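D-ribulose-5-phosphate 3-epimerase, putative (Plasmodium falciparum, PDB 1TQX) probably interconverts D-ribulose 5-phosphate and D-xylulose 5-phosphate as a metal-dependent, zinc-binding epimerase with a TIM-barrel fold. Local coordinates at residues 74-79 / 93-98; 105-110 / 137-142; 129-134 / 164-169. All blocks are in the same frame, centred on the assembly; numbering follows the deposited sequence.

In the fold
The three contacts follow successive strands and helices around the eight-stranded TIM barrel. Contact 1 joins two loops that follow strands 66-72 and 88-92, the side of the barrel that carries the zinc, and adds a bridging water to a small apolar patch. Contact 2 sets helix 100-111 against the turn leading into strand 141-145, away from the annotated sites, while contact 3 packs two outer helices together over that same strand. Each mixes buried with more exposed residues, and no direct hydrogen bond crosses any of them. Contact 2 touches contact 1 through Leu-106 and contact 3 through Val-142.

Contact 1: 74-79 / 93-98; sequences EYPEKY and FEALNE
Pro-76 presents the outer part of its ring to Leu-96, and one methyl does the touching: Leu-96 CD1 lies 3.5 Å from Pro-76 CG. The same methyl is 3.9 Å from Pro-76 CD, so it rests against the CG-CD side of the ring, the leucine branch and the ring meeting at a slant. The leucine reaches this place although its CB does not point at the proline. Its CG stands beside the backbone N and anti to the carbonyl carbon (chi1 -86°), and a second torsion of 54° swings CD1 across to the ring. Ala-95 adds its methyl at 4.1 Å from Pro-76 CD, and the three side chains form a small apolar cluster. Glu-77 takes part only at the margin: its CB points to the side, but the end of the chain approaches, with OE1 at 4.4 Å from Leu-96 CD1.

The polar link runs through water. One molecule accepts from Tyr-75 N at 2.7 Å and donates to Ala-95 O at 2.8 Å, bridging the two backbones without a direct bond. On the opposite segment, Asn-97 N bonds to Glu-94 O and Glu-98 N to Phe-93 O, the paired bonds of a Schellman motif, with Asn-97 at positive phi. This turn carries Glu-98 CA over the centre of the Phe-93 ring, 3.6 Å above its plane.

Phe-91 of strand 88-92 touches both Pro-76 and Leu-96, and Leu-106 of helix 100-111 touches Pro-76. The zinc ion is about 13 Å from the Pro-76 side chain. The arrangement is that of neighbouring beta-alpha loops at the C-terminal, active-site end of the strands in a TIM barrel.

Contact 2: 105-110 / 137-142; sequences QLAKEI and NLINTV
Ala-107 and Lys-108 on helix 100-111 meet Leu-138 and Ile-139 in the turn that enters strand 141-145, at the N-terminal end of that TIM-barrel strand. The apolar contacts divide between these two helix residues. Ala-107 CB touches both partners, lying 4.0 Å from Leu-138 CB and 4.0 Å from Ile-139 CD1. With Ile-139 CG1 beside the backbone N (chi1 -54°) and a further turn at chi2 of -58°, CD1 is brought round to the helix. Ala-107 and Ile-139 also both touch Cys-117 of strand 116-121, so this strand residue bridges helix and turn. The second pairing is more peripheral: Lys-108, extended beyond CG, lends its aliphatic stem to the end of Leu-138.

Two polar interactions lie around this patch. Leu-138 O receives a hydrogen bond from Arg-111 NH1, which ties the turn to the end of the same helix, and Leu-138 N bonds to Thr-136 OG1. Within the helix, where Gln-105 points away from the turn, its NE2 bonds almost straight (167°) to Glu-109 OE1, from the anti side and somewhat out of the carboxylate plane. Outermost in the apolar patch, Lys-108 CG lies 3.7 Å from Leu-138 CD1.

Contact 3: 129-134 / 164-169; sequences KLVPIL and VSFLRK
Leu-134 and Leu-167 cross at about a right angle, and a single pair of methyls makes their contact, Leu-134 CD1 to Leu-167 CD2 at 3.6 Å. Both leucines have CG beside the backbone N, anti to the carbonyl carbon, but they meet with different branches. Leu-134 uses its extended CD1 (chi2 180°), whereas Leu-167 uses CD2, its own anti branch CD1 being turned elsewhere. The Leu-134 CB points at helix 161-170, whereas Leu-167 comes nearer only with the end of its chain.

A second crossing, again at about a right angle, joins Val-131 and Phe-166. Here the phenylalanine swings out from its helix, CG anti to the backbone N (chi1 172°), and offers the far end of its ring: Phe-166 CZ is 4.0 Å from Val-131 CG2. That methyl sits near the ring plane, at the edge, and therefore does not stack on a face. The backbones stay well apart, Val-131 CA and Leu-167 CA being 9.1 Å from each other.

Val-131 and Leu-134 also touch Tyr-171, while Val-142 packs against both leucines. Two helical segments thus meet over the strand between them in the chain, as in the outer helical layer of a TIM barrel.

Contact 1: 74-79 / 93-98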
loop_
_atom_site.group_PDB
_atom_site.type_symbol
_atom_site.label_atom_id
_atom_site.label_comp_id
_atom_site.label_asym_id
_atom_site.label_seq_id
_atom_site.Cartn_x
_atom_site.Cartn_y
_atom_site.Cartn_z
ATOM N N GLU A 74 3.269 2.625 15.367
ATOM C CA GLU A 74 4.173 1.907 16.254
ATOM C C GLU A 74 3.312 0.742 16.742
ATOM O O GLU A 74 2.082 0.837 16.734
ATOM C CB GLU A 74 4.578 2.765 17.463
ATOM C CG GLU A 74 5.166 4.131 17.133
ATOM C CD GLU A 74 5.778 4.824 18.347
ATOM O OE1 GLU A 74 5.168 4.774 19.440
ATOM O OE2 GLU A 74 6.863 5.429 18.202
ATOM N N TYR A 75 3.947 -0.348 17.156
ATOM C CA TYR A 75 3.224 -1.511 17.667
ATOM C C TYR A 75 2.168 -2.043 16.696
ATOM O O TYR A 75 1.017 -2.254 17.083
ATOM C CB TYR A 75 2.540 -1.151 18.993
ATOM C CG TYR A 75 3.444 -0.453 19.979
ATOM C CD1 TYR A 75 4.552 -1.101 20.514
ATOM C CD2 TYR A 75 3.191 0.857 20.381
ATOM C CE1 TYR A 75 5.389 -0.466 21.426
ATOM C CE2 TYR A 75 4.024 1.505 21.297
ATOM C CZ TYR A 75 5.120 0.833 21.814
ATOM O OH TYR A 75 5.951 1.452 22.726
ATOM N N PRO A 76 2.539 -2.278 15.430
ATOM C CA PRO A 76 1.553 -2.788 14.470
ATOM C C PRO A 76 0.885 -4.105 14.883
ATOM O O PRO A 76 -0.221 -4.409 14.441
ATOM C CB PRO A 76 2.363 -2.923 13.182
ATOM C CG PRO A 76 3.753 -3.205 13.681
ATOM C CD PRO A 76 3.875 -2.200 14.816
ATOM N N GLU A 77 1.559 -4.878 15.730
ATOM C CA GLU A 77 1.014 -6.149 16.203
ATOM C C GLU A 77 -0.345 -5.945 16.896
ATOM O O GLU A 77 -1.227 -6.805 16.828
ATOM C CB GLU A 77 2.008 -6.808 17.174
ATOM C CG GLU A 77 2.404 -5.923 18.370
ATOM C CD GLU A 77 3.645 -5.058 18.125
ATOM O OE1 GLU A 77 4.057 -4.878 16.957
ATOM O OE2 GLU A 77 4.207 -4.544 19.119
ATOM N N LYS A 78 -0.524 -4.797 17.544
ATOM C CA LYS A 78 -1.776 -4.503 18.251
ATOM C C LYS A 78 -2.973 -4.322 17.330
ATOM O O LYS A 78 -4.125 -4.442 17.761
ATOM C CB LYS A 78 -1.632 -3.226 19.081
ATOM C CG LYS A 78 -0.632 -3.306 20.216
ATOM C CD LYS A 78 -0.602 -1.991 20.979
ATOM C CE LYS A 78 0.388 -2.039 22.130
ATOM N NZ LYS A 78 0.369 -0.759 22.888
ATOM N N TYR A 79 -2.706 -4.015 16.068
ATOM C CA TYR A 79 -3.780 -3.779 15.117
ATOM C C TYR A 79 -4.331 -5.028 14.430
ATOM O O TYR A 79 -5.437 -5.000 13.901
ATOM C CB TYR A 79 -3.321 -2.768 14.051
ATOM C CG TYR A 79 -3.013 -1.385 14.598
ATOM C CD1 TYR A 79 -1.883 -1.156 15.386
ATOM C CD2 TYR A 79 -3.857 -0.310 14.335
ATOM C CE1 TYR A 79 -1.602 0.115 15.900
ATOM C CE2 TYR A 79 -3.585 0.972 14.846
ATOM C CZ TYR A 79 -2.455 1.173 15.624
ATOM O OH TYR A 79 -2.158 2.427 16.121
ATOM N N PHE A 93 8.930 -2.052 8.255
ATOM C CA PHE A 93 10.153 -2.740 8.652
ATOM C C PHE A 93 10.758 -1.931 9.799
ATOM O O PHE A 93 11.256 -2.493 10.777
ATOM C CB PHE A 93 11.101 -2.783 7.439
ATOM C CG PHE A 93 12.412 -3.502 7.674
ATOM C CD1 PHE A 93 12.445 -4.829 8.091
ATOM C CD2 PHE A 93 13.619 -2.864 7.389
ATOM C CE1 PHE A 93 13.663 -5.511 8.215
ATOM C CE2 PHE A 93 14.838 -3.539 7.510
ATOM C CZ PHE A 93 14.855 -4.864 7.922
ATOM N N GLU A 94 10.682 -0.606 9.683
ATOM C CA GLU A 94 11.237 0.287 10.696
ATOM C C GLU A 94 10.478 0.275 12.018
ATOM O O GLU A 94 11.053 0.561 13.068
ATOM C CB GLU A 94 11.302 1.729 10.170
ATOM C CG GLU A 94 12.081 1.892 8.865
ATOM C CD GLU A 94 11.226 1.633 7.642
ATOM O OE1 GLU A 94 10.045 1.270 7.813
ATOM O OE2 GLU A 94 11.726 1.794 6.508
ATOM N N ALA A 95 9.188 -0.046 11.972
ATOM C CA ALA A 95 8.382 -0.076 13.188
ATOM C C ALA A 95 8.859 -1.185 14.130
ATOM O O ALA A 95 8.647 -1.111 15.342
ATOM C CB ALA A 95 6.907 -0.278 12.838
ATOM N N LEU A 96 9.488 -2.210 13.565
ATOM C CA LEU A 96 10.011 -3.323 14.349
ATOM C C LEU A 96 11.533 -3.248 14.443
ATOM O O LEU A 96 12.215 -4.272 14.502
ATOM C CB LEU A 96 9.594 -4.664 13.731
ATOM C CG LEU A 96 8.225 -5.197 14.163
ATOM C CD1 LEU A 96 7.167 -4.144 13.905
ATOM C CD2 LEU A 96 7.897 -6.487 13.413
ATOM N N ASN A 97 12.053 -2.024 14.439
ATOM C CA ASN A 97 13.488 -1.789 14.552
ATOM C C ASN A 97 14.349 -2.542 13.539
ATOM O O ASN A 97 15.486 -2.921 13.829
ATOM C CB ASN A 97 13.942 -2.114 15.977
ATOM C CG ASN A 97 13.322 -1.186 17.007
ATOM O OD1 ASN A 97 13.328 -1.471 18.206
ATOM N ND2 ASN A 97 12.792 -0.063 16.543
ATOM N N GLU A 98 13.799 -2.757 12.349
ATOM C CA GLU A 98 14.519 -3.428 11.278
ATOM C C GLU A 98 15.132 -4.786 11.617
ATOM O O GLU A 98 16.160 -5.162 11.054
ATOM C CB GLU A 98 15.611 -2.498 10.734
ATOM C CG GLU A 98 15.058 -1.244 10.068
ATOM C CD GLU A 98 16.134 -0.372 9.451
ATOM O OE1 GLU A 98 17.158 -0.918 8.996
ATOM O OE2 GLU A 98 15.942 0.859 9.402
HETATM O O HOH W 1 6.678 -0.452 17.194
#

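Contact 2: 105-110 / 137-142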
loop_
_atom_site.group_PDB
_atom_site.type_symbol
_atom_site.label_atom_id
_atom_site.label_comp_id
_atom_site.label_asym_id
_atom_site.label_seq_id
_atom_site.Cartn_x
_atom_site.Cartn_y
_atom_site.Cartn_z
ATOM N N GLN A 105 8.064 -13.108 12.649
ATOM C CA GLN A 105 7.032 -13.527 13.600
ATOM C C GLN A 105 5.694 -12.814 13.372
ATOM O O GLN A 105 4.636 -13.441 13.445
ATOM C CB GLN A 105 7.512 -13.291 15.038
ATOM C CG GLN A 105 6.516 -13.715 16.118
ATOM C CD GLN A 105 6.126 -15.187 16.023
ATOM O OE1 GLN A 105 6.981 -16.059 15.857
ATOM N NE2 GLN A 105 4.830 -15.468 16.142
ATOM N N LEU A 106 5.736 -11.511 13.107
ATOM C CA LEU A 106 4.509 -10.751 12.870
ATOM C C LEU A 106 3.853 -11.244 11.579
ATOM O O LEU A 106 2.633 -11.417 11.507
ATOM C CB LEU A 106 4.815 -9.254 12.745
ATOM C CG LEU A 106 3.783 -8.242 13.254
ATOM C CD1 LEU A 106 4.084 -6.870 12.661
ATOM C CD2 LEU A 106 2.378 -8.675 12.895
ATOM N N ALA A 107 4.672 -11.462 10.554
ATOM C CA ALA A 107 4.170 -11.940 9.271
ATOM C C ALA A 107 3.465 -13.284 9.457
ATOM O O ALA A 107 2.404 -13.520 8.881
ATOM C CB ALA A 107 5.318 -12.076 8.275
ATOM N N LYS A 108 4.059 -14.165 10.260
ATOM C CA LYS A 108 3.461 -15.472 10.527
ATOM C C LYS A 108 2.077 -15.292 11.141
ATOM O O LYS A 108 1.117 -15.951 10.741
ATOM C CB LYS A 108 4.336 -16.286 11.489
ATOM C CG LYS A 108 5.604 -16.855 10.870
ATOM C CD LYS A 108 6.359 -17.719 11.879
ATOM C CE LYS A 108 7.585 -18.367 11.257
ATOM N NZ LYS A 108 8.351 -19.166 12.258
ATOM N N GLU A 109 1.976 -14.385 12.109
ATOM C CA GLU A 109 0.709 -14.121 12.778
ATOM C C GLU A 109 -0.329 -13.563 11.816
ATOM O O GLU A 109 -1.490 -13.979 11.834
ATOM C CB GLU A 109 0.922 -13.149 13.939
ATOM C CG GLU A 109 1.841 -13.702 15.018
ATOM C CD GLU A 109 2.067 -12.732 16.161
ATOM O OE1 GLU A 109 2.835 -13.071 17.085
ATOM O OE2 GLU A 109 1.482 -11.632 16.138
ATOM N N ILE A 110 0.087 -12.619 10.978
ATOM C CA ILE A 110 -0.835 -12.033 10.015
ATOM C C ILE A 110 -1.343 -13.113 9.058
ATOM O O ILE A 110 -2.546 -13.199 8.796
ATOM C CB ILE A 110 -0.157 -10.873 9.239
ATOM C CG1 ILE A 110 0.056 -9.688 10.190
ATOM C CG2 ILE A 110 -1.017 -10.456 8.048
ATOM C CD1 ILE A 110 0.770 -8.500 9.570
ATOM N N ASN A 137 8.998 -16.379 2.092
ATOM C CA ASN A 137 7.769 -16.464 1.303
ATOM C C ASN A 137 6.510 -16.064 2.074
ATOM O O ASN A 137 5.395 -16.260 1.592
ATOM C CB ASN A 137 7.589 -17.878 0.745
ATOM C CG ASN A 137 8.679 -18.261 -0.228
ATOM O OD1 ASN A 137 8.895 -17.579 -1.229
ATOM N ND2 ASN A 137 9.374 -19.358 0.059
ATOM N N LEU A 138 6.689 -15.503 3.264
ATOM C CA LEU A 138 5.561 -15.081 4.090
ATOM C C LEU A 138 4.973 -13.739 3.655
ATOM O O LEU A 138 3.837 -13.410 4.007
ATOM C CB LEU A 138 6.001 -14.973 5.551
ATOM C CG LEU A 138 6.325 -16.276 6.280
ATOM C CD1 LEU A 138 7.078 -15.978 7.561
ATOM C CD2 LEU A 138 5.031 -17.026 6.561
ATOM N N ILE A 139 5.749 -12.971 2.896
ATOM C CA ILE A 139 5.323 -11.650 2.442
ATOM C C ILE A 139 4.659 -11.658 1.071
ATOM O O ILE A 139 5.251 -12.085 0.085
ATOM C CB ILE A 139 6.524 -10.672 2.396
ATOM C CG1 ILE A 139 7.243 -10.651 3.751
ATOM C CG2 ILE A 139 6.050 -9.273 2.023
ATOM C CD1 ILE A 139 6.368 -10.248 4.922
ATOM N N ASN A 140 3.424 -11.170 1.018
ATOM C CA ASN A 140 2.676 -11.102 -0.232
ATOM C C ASN A 140 3.018 -9.840 -1.023
ATOM O O ASN A 140 3.004 -9.847 -2.256
ATOM C CB ASN A 140 1.172 -11.088 0.052
ATOM C CG ASN A 140 0.680 -12.376 0.685
ATOM O OD1 ASN A 140 0.450 -13.372 -0.003
ATOM N ND2 ASN A 140 0.522 -12.362 2.001
ATOM N N THR A 141 3.324 -8.761 -0.308
ATOM C CA THR A 141 3.603 -7.479 -0.944
ATOM C C THR A 141 4.667 -6.657 -0.224
ATOM O O THR A 141 4.731 -6.649 1.007
ATOM C CB THR A 141 2.334 -6.586 -0.953
ATOM O OG1 THR A 141 1.225 -7.307 -1.506
ATOM C CG2 THR A 141 2.581 -5.309 -1.764
ATOM N N VAL A 142 5.496 -5.966 -0.999
ATOM C CA VAL A 142 6.495 -5.067 -0.441
ATOM C C VAL A 142 6.055 -3.689 -0.927
ATOM O O VAL A 142 5.892 -3.474 -2.127
ATOM C CB VAL A 142 7.922 -5.340 -0.955
ATOM C CG1 VAL A 142 8.856 -4.227 -0.483
ATOM C CG2 VAL A 142 8.422 -6.672 -0.421
#

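Contact 3: 129-134 / 164-169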
loop_
_atom_site.group_PDB
_atom_site.type_symbol
_atom_site.label_atom_id
_atom_site.label_comp_id
_atom_site.label_asym_id
_atom_site.label_seq_id
_atom_site.Cartn_x
_atom_site.Cartn_y
_atom_site.Cartn_z
ATOM N N LYS A 129 17.999 -5.176 3.009
ATOM C CA LYS A 129 17.798 -5.617 4.383
ATOM C C LYS A 129 16.553 -6.492 4.503
ATOM O O LYS A 129 16.375 -7.183 5.504
ATOM C CB LYS A 129 17.662 -4.418 5.323
ATOM C CG LYS A 129 18.950 -3.643 5.568
ATOM C CD LYS A 129 18.654 -2.390 6.383
ATOM C CE LYS A 129 19.879 -1.506 6.560
ATOM N NZ LYS A 129 20.585 -1.765 7.836
ATOM N N LEU A 130 15.693 -6.461 3.486
ATOM C CA LEU A 130 14.459 -7.254 3.503
ATOM C C LEU A 130 14.633 -8.697 3.028
ATOM O O LEU A 130 13.771 -9.542 3.278
ATOM C CB LEU A 130 13.385 -6.598 2.626
ATOM C CG LEU A 130 12.832 -5.219 2.996
ATOM C CD1 LEU A 130 11.787 -4.827 1.968
ATOM C CD2 LEU A 130 12.216 -5.246 4.391
ATOM N N VAL A 131 15.734 -8.975 2.338
ATOM C CA VAL A 131 15.976 -10.313 1.806
ATOM C C VAL A 131 15.686 -11.481 2.758
ATOM O O VAL A 131 14.966 -12.412 2.398
ATOM C CB VAL A 131 17.415 -10.431 1.256
ATOM C CG1 VAL A 131 17.682 -11.851 0.774
ATOM C CG2 VAL A 131 17.596 -9.455 0.099
ATOM N N PRO A 132 16.235 -11.452 3.982
ATOM C CA PRO A 132 15.970 -12.560 4.907
ATOM C C PRO A 132 14.474 -12.816 5.120
ATOM O O PRO A 132 14.027 -13.964 5.178
ATOM C CB PRO A 132 16.667 -12.110 6.188
ATOM C CG PRO A 132 17.820 -11.299 5.671
ATOM C CD PRO A 132 17.167 -10.482 4.580
ATOM N N ILE A 133 13.700 -11.742 5.226
ATOM C CA ILE A 133 12.263 -11.871 5.434
ATOM C C ILE A 133 11.559 -12.344 4.172
ATOM O O ILE A 133 10.727 -13.253 4.213
ATOM C CB ILE A 133 11.637 -10.531 5.848
ATOM C CG1 ILE A 133 12.366 -9.969 7.069
ATOM C CG2 ILE A 133 10.159 -10.731 6.161
ATOM C CD1 ILE A 133 12.016 -8.526 7.382
ATOM N N LEU A 134 11.896 -11.720 3.049
ATOM C CA LEU A 134 11.282 -12.062 1.777
ATOM C C LEU A 134 11.561 -13.496 1.347
ATOM O O LEU A 134 10.741 -14.110 0.670
ATOM C CB LEU A 134 11.748 -11.090 0.687
ATOM C CG LEU A 134 11.351 -9.625 0.910
ATOM C CD1 LEU A 134 11.862 -8.764 -0.237
ATOM C CD2 LEU A 134 9.838 -9.523 1.026
ATOM N N VAL A 164 12.751 -0.967 -6.661
ATOM C CA VAL A 164 11.735 -1.703 -7.406
ATOM C C VAL A 164 12.376 -2.724 -8.348
ATOM O O VAL A 164 11.965 -3.884 -8.375
ATOM C CB VAL A 164 10.833 -0.738 -8.219
ATOM C CG1 VAL A 164 9.780 -1.528 -8.998
ATOM C CG2 VAL A 164 10.150 0.258 -7.277
ATOM N N SER A 165 13.379 -2.302 -9.117
ATOM C CA SER A 165 14.051 -3.220 -10.041
ATOM C C SER A 165 14.718 -4.371 -9.291
ATOM O O SER A 165 14.652 -5.521 -9.727
ATOM C CB SER A 165 15.094 -2.479 -10.881
ATOM O OG SER A 165 14.471 -1.606 -11.802
ATOM N N PHE A 166 15.357 -4.061 -8.166
ATOM C CA PHE A 166 16.012 -5.084 -7.353
ATOM C C PHE A 166 15.026 -6.184 -6.958
ATOM O O PHE A 166 15.301 -7.370 -7.131
ATOM C CB PHE A 166 16.589 -4.463 -6.077
ATOM C CG PHE A 166 17.123 -5.475 -5.100
ATOM C CD1 PHE A 166 18.401 -6.007 -5.255
ATOM C CD2 PHE A 166 16.339 -5.917 -4.036
ATOM C CE1 PHE A 166 18.892 -6.967 -4.364
ATOM C CE2 PHE A 166 16.821 -6.877 -3.141
ATOM C CZ PHE A 166 18.098 -7.401 -3.306
ATOM N N LEU A 167 13.878 -5.779 -6.419
ATOM C CA LEU A 167 12.855 -6.721 -5.977
ATOM C C LEU A 167 12.257 -7.563 -7.101
ATOM O O LEU A 167 12.128 -8.778 -6.962
ATOM C CB LEU A 167 11.736 -5.972 -5.239
ATOM C CG LEU A 167 12.114 -5.321 -3.904
ATOM C CD1 LEU A 167 11.032 -4.346 -3.476
ATOM C CD2 LEU A 167 12.310 -6.398 -2.848
ATOM N N ARG A 168 11.891 -6.931 -8.212
ATOM C CA ARG A 168 11.304 -7.676 -9.323
ATOM C C ARG A 168 12.273 -8.699 -9.905
ATOM O O ARG A 168 11.877 -9.803 -10.272
ATOM C CB ARG A 168 10.844 -6.729 -10.437
ATOM C CG ARG A 168 10.249 -7.446 -11.650
ATOM C CD ARG A 168 9.079 -8.336 -11.240
ATOM N NE ARG A 168 7.961 -7.565 -10.698
ATOM C CZ ARG A 168 7.263 -7.920 -9.622
ATOM N NH1 ARG A 168 7.572 -9.031 -8.968
ATOM N NH2 ARG A 168 6.253 -7.168 -9.201
ATOM N N LYS A 169 13.544 -8.329 -9.987
ATOM C CA LYS A 169 14.553 -9.225 -10.540
ATOM C C LYS A 169 14.791 -10.449 -9.657
ATOM O O LYS A 169 14.963 -11.562 -10.159
ATOM C CB LYS A 169 15.871 -8.471 -10.739
ATOM C CG LYS A 169 16.951 -9.277 -11.452
ATOM C CD LYS A 169 18.181 -8.422 -11.735
ATOM C CE LYS A 169 19.234 -9.188 -12.530
ATOM N NZ LYS A 169 19.715 -10.401 -11.815
#